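Local coordinates for protein preproptth (Bombyx mori, PDB 5AOQ) that acts as the insect neurohormone PTTH, a cystine-knot ligand that is perceived by the receptor tyrosine kinase Torso and is linked to the timing of metamorphosis, at residues Glu24-Asn29 with Glu88-Ser93. The protein carries 1 engineered substitution. Sequence-based numbering, arbitrary orientation.
Sequences EDLGEN and ESHPVS
Glu24 and His90 reach for each other from opposite directions, and the carboxylate of Glu24 meets the His90 ring at its NE2 edge. NE2 of His90 donates its N-H to OE2 of Glu24, 2.9 Å away, with a second, weak bond to OE1. OE2 lies near the ring plane, but NE2 comes to its syn side 29° out of the carboxylate plane, and the two flat groups are turned 48° apart. Glutamate suits the place because its chain runs extended beyond CG, itself anti to the backbone N (chi1 -167°); histidine, likewise anti, offers an N-H at the ring edge. Together they span 11.3 Å between CA of Glu24 and CA of His90.

Leucine lends this close part a methyl: CD2 of Leu26 comes obliquely to NE2 of His90 at 4.0 Å, and the side chain also packs on Ile35. Buried Val92, apolar and compact, brings CG2 to 4.3 Å from OE1 of Glu24. Beyond Leu26 the loop leaves the strand: Gly27, with positive phi, accepts a turn tightened by a weak bond from its N to Asp25 OD1, and Glu28, without contact to 88-93, packs on Glu109 of the Torso chain.

With an alanine at Glu24, NE2 of His90 is likely to lose its acceptor and the two hairpins this side-chain tie. The contact is small, 130 Å² buried; its hydrogen bonds make it a polar link, and the carboxylate probably favours a protonated, positively charged imidazole.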
loop_
_atom_site.group_PDB
_atom_site.type_symbol
_atom_site.label_atom_id
_atom_site.label_comp_id
_atom_site.label_asym_id
_atom_site.label_seq_id
_atom_site.Cartn_x
_atom_site.Cartn_y
_atom_site.Cartn_z
ATOM N N GLU D 24 -7.802 10.162 9.351
ATOM C CA GLU D 24 -7.050 10.971 8.403
ATOM C C GLU D 24 -7.324 10.463 6.991
ATOM O O GLU D 24 -7.074 9.297 6.681
ATOM C CB GLU D 24 -5.557 10.925 8.725
ATOM C CG GLU D 24 -4.727 11.971 8.001
ATOM C CD GLU D 24 -3.261 11.913 8.382
ATOM O OE1 GLU D 24 -2.910 11.125 9.286
ATOM O OE2 GLU D 24 -2.459 12.655 7.778
ATOM N N ASP D 25 -7.847 11.344 6.145
ATOM C CA ASP D 25 -8.287 10.966 4.806
ATOM C C ASP D 25 -7.132 10.736 3.835
ATOM O O ASP D 25 -7.108 9.735 3.121
ATOM C CB ASP D 25 -9.217 12.039 4.237
ATOM C CG ASP D 25 -9.977 11.562 3.017
ATOM O OD1 ASP D 25 -9.430 11.657 1.899
ATOM O OD2 ASP D 25 -11.122 11.087 3.174
ATOM N N LEU D 26 -6.196 11.682 3.790
ATOM C CA LEU D 26 -5.041 11.604 2.893
ATOM C C LEU D 26 -5.451 11.496 1.426
ATOM O O LEU D 26 -4.630 11.164 0.569
ATOM C CB LEU D 26 -4.146 10.414 3.259
ATOM C CG LEU D 26 -3.451 10.452 4.618
ATOM C CD1 LEU D 26 -2.743 9.135 4.879
ATOM C CD2 LEU D 26 -2.465 11.609 4.682
ATOM N N GLY D 27 -6.716 11.781 1.131
ATOM C CA GLY D 27 -7.207 11.710 -0.232
ATOM C C GLY D 27 -7.286 10.286 -0.747
ATOM O O GLY D 27 -6.721 9.363 -0.160
ATOM N N GLU D 28 -7.999 10.110 -1.854
ATOM C CA GLU D 28 -8.181 8.796 -2.452
ATOM C C GLU D 28 -6.910 8.358 -3.180
ATOM O O GLU D 28 -6.770 7.196 -3.562
ATOM C CB GLU D 28 -9.373 8.815 -3.412
ATOM C CG GLU D 28 -9.847 7.441 -3.856
ATOM C CD GLU D 28 -11.137 7.503 -4.650
ATOM O OE1 GLU D 28 -11.529 8.615 -5.063
ATOM O OE2 GLU D 28 -11.761 6.442 -4.859
ATOM N N ASN D 29 -5.986 9.296 -3.365
ATOM C CA ASN D 29 -4.728 9.019 -4.047
ATOM C C ASN D 29 -3.806 8.108 -3.239
ATOM O O ASN D 29 -2.887 7.500 -3.786
ATOM C CB ASN D 29 -4.004 10.329 -4.363
ATOM C CG ASN D 29 -4.690 11.124 -5.458
ATOM O OD1 ASN D 29 -5.789 10.780 -5.895
ATOM N ND2 ASN D 29 -4.042 12.191 -5.909
ATOM N N GLU D 88 6.477 6.667 1.259
ATOM C CA GLU D 88 6.972 7.688 2.170
ATOM C C GLU D 88 6.483 7.416 3.585
ATOM O O GLU D 88 5.387 6.888 3.790
ATOM C CB GLU D 88 6.538 9.082 1.714
ATOM C CG GLU D 88 5.033 9.299 1.677
ATOM C CD GLU D 88 4.664 10.733 1.347
ATOM O OE1 GLU D 88 4.795 11.126 0.168
ATOM O OE2 GLU D 88 4.246 11.467 2.266
ATOM N N SER D 89 7.314 7.784 4.553
ATOM C CA SER D 89 6.989 7.615 5.961
ATOM C C SER D 89 5.993 8.673 6.414
ATOM O O SER D 89 5.970 9.787 5.891
ATOM C CB SER D 89 8.257 7.687 6.814
ATOM O OG SER D 89 7.947 7.597 8.193
ATOM N N HIS D 90 5.168 8.307 7.389
ATOM C CA HIS D 90 4.133 9.191 7.903
ATOM C C HIS D 90 3.949 8.978 9.403
ATOM O O HIS D 90 3.308 8.012 9.819
ATOM C CB HIS D 90 2.816 8.946 7.166
ATOM C CG HIS D 90 1.786 10.009 7.391
ATOM N ND1 HIS D 90 2.045 11.348 7.198
ATOM C CD2 HIS D 90 0.494 9.929 7.789
ATOM C CE1 HIS D 90 0.958 12.048 7.470
ATOM N NE2 HIS D 90 0.002 11.210 7.830
ATOM N N PRO D 91 4.529 9.872 10.224
ATOM C CA PRO D 91 4.312 9.757 11.667
ATOM C C PRO D 91 2.894 10.153 12.049
ATOM O O PRO D 91 2.380 11.146 11.534
ATOM C CB PRO D 91 5.336 10.728 12.256
ATOM C CG PRO D 91 5.540 11.741 11.193
ATOM C CD PRO D 91 5.411 11.005 9.890
ATOM N N VAL D 92 2.271 9.377 12.928
ATOM C CA VAL D 92 0.920 9.678 13.384
ATOM C C VAL D 92 0.762 9.324 14.860
ATOM O O VAL D 92 1.393 8.390 15.357
ATOM C CB VAL D 92 -0.135 8.919 12.541
ATOM C CG1 VAL D 92 0.028 7.409 12.697
ATOM C CG2 VAL D 92 -1.546 9.354 12.913
ATOM N N SER D 93 -0.078 10.083 15.557
ATOM C CA SER D 93 -0.391 9.789 16.947
ATOM C C SER D 93 -1.097 8.446 17.040
ATOM O O SER D 93 -2.053 8.191 16.309
ATOM C CB SER D 93 -1.265 10.886 17.554
ATOM O OG SER D 93 -1.531 10.622 18.921
#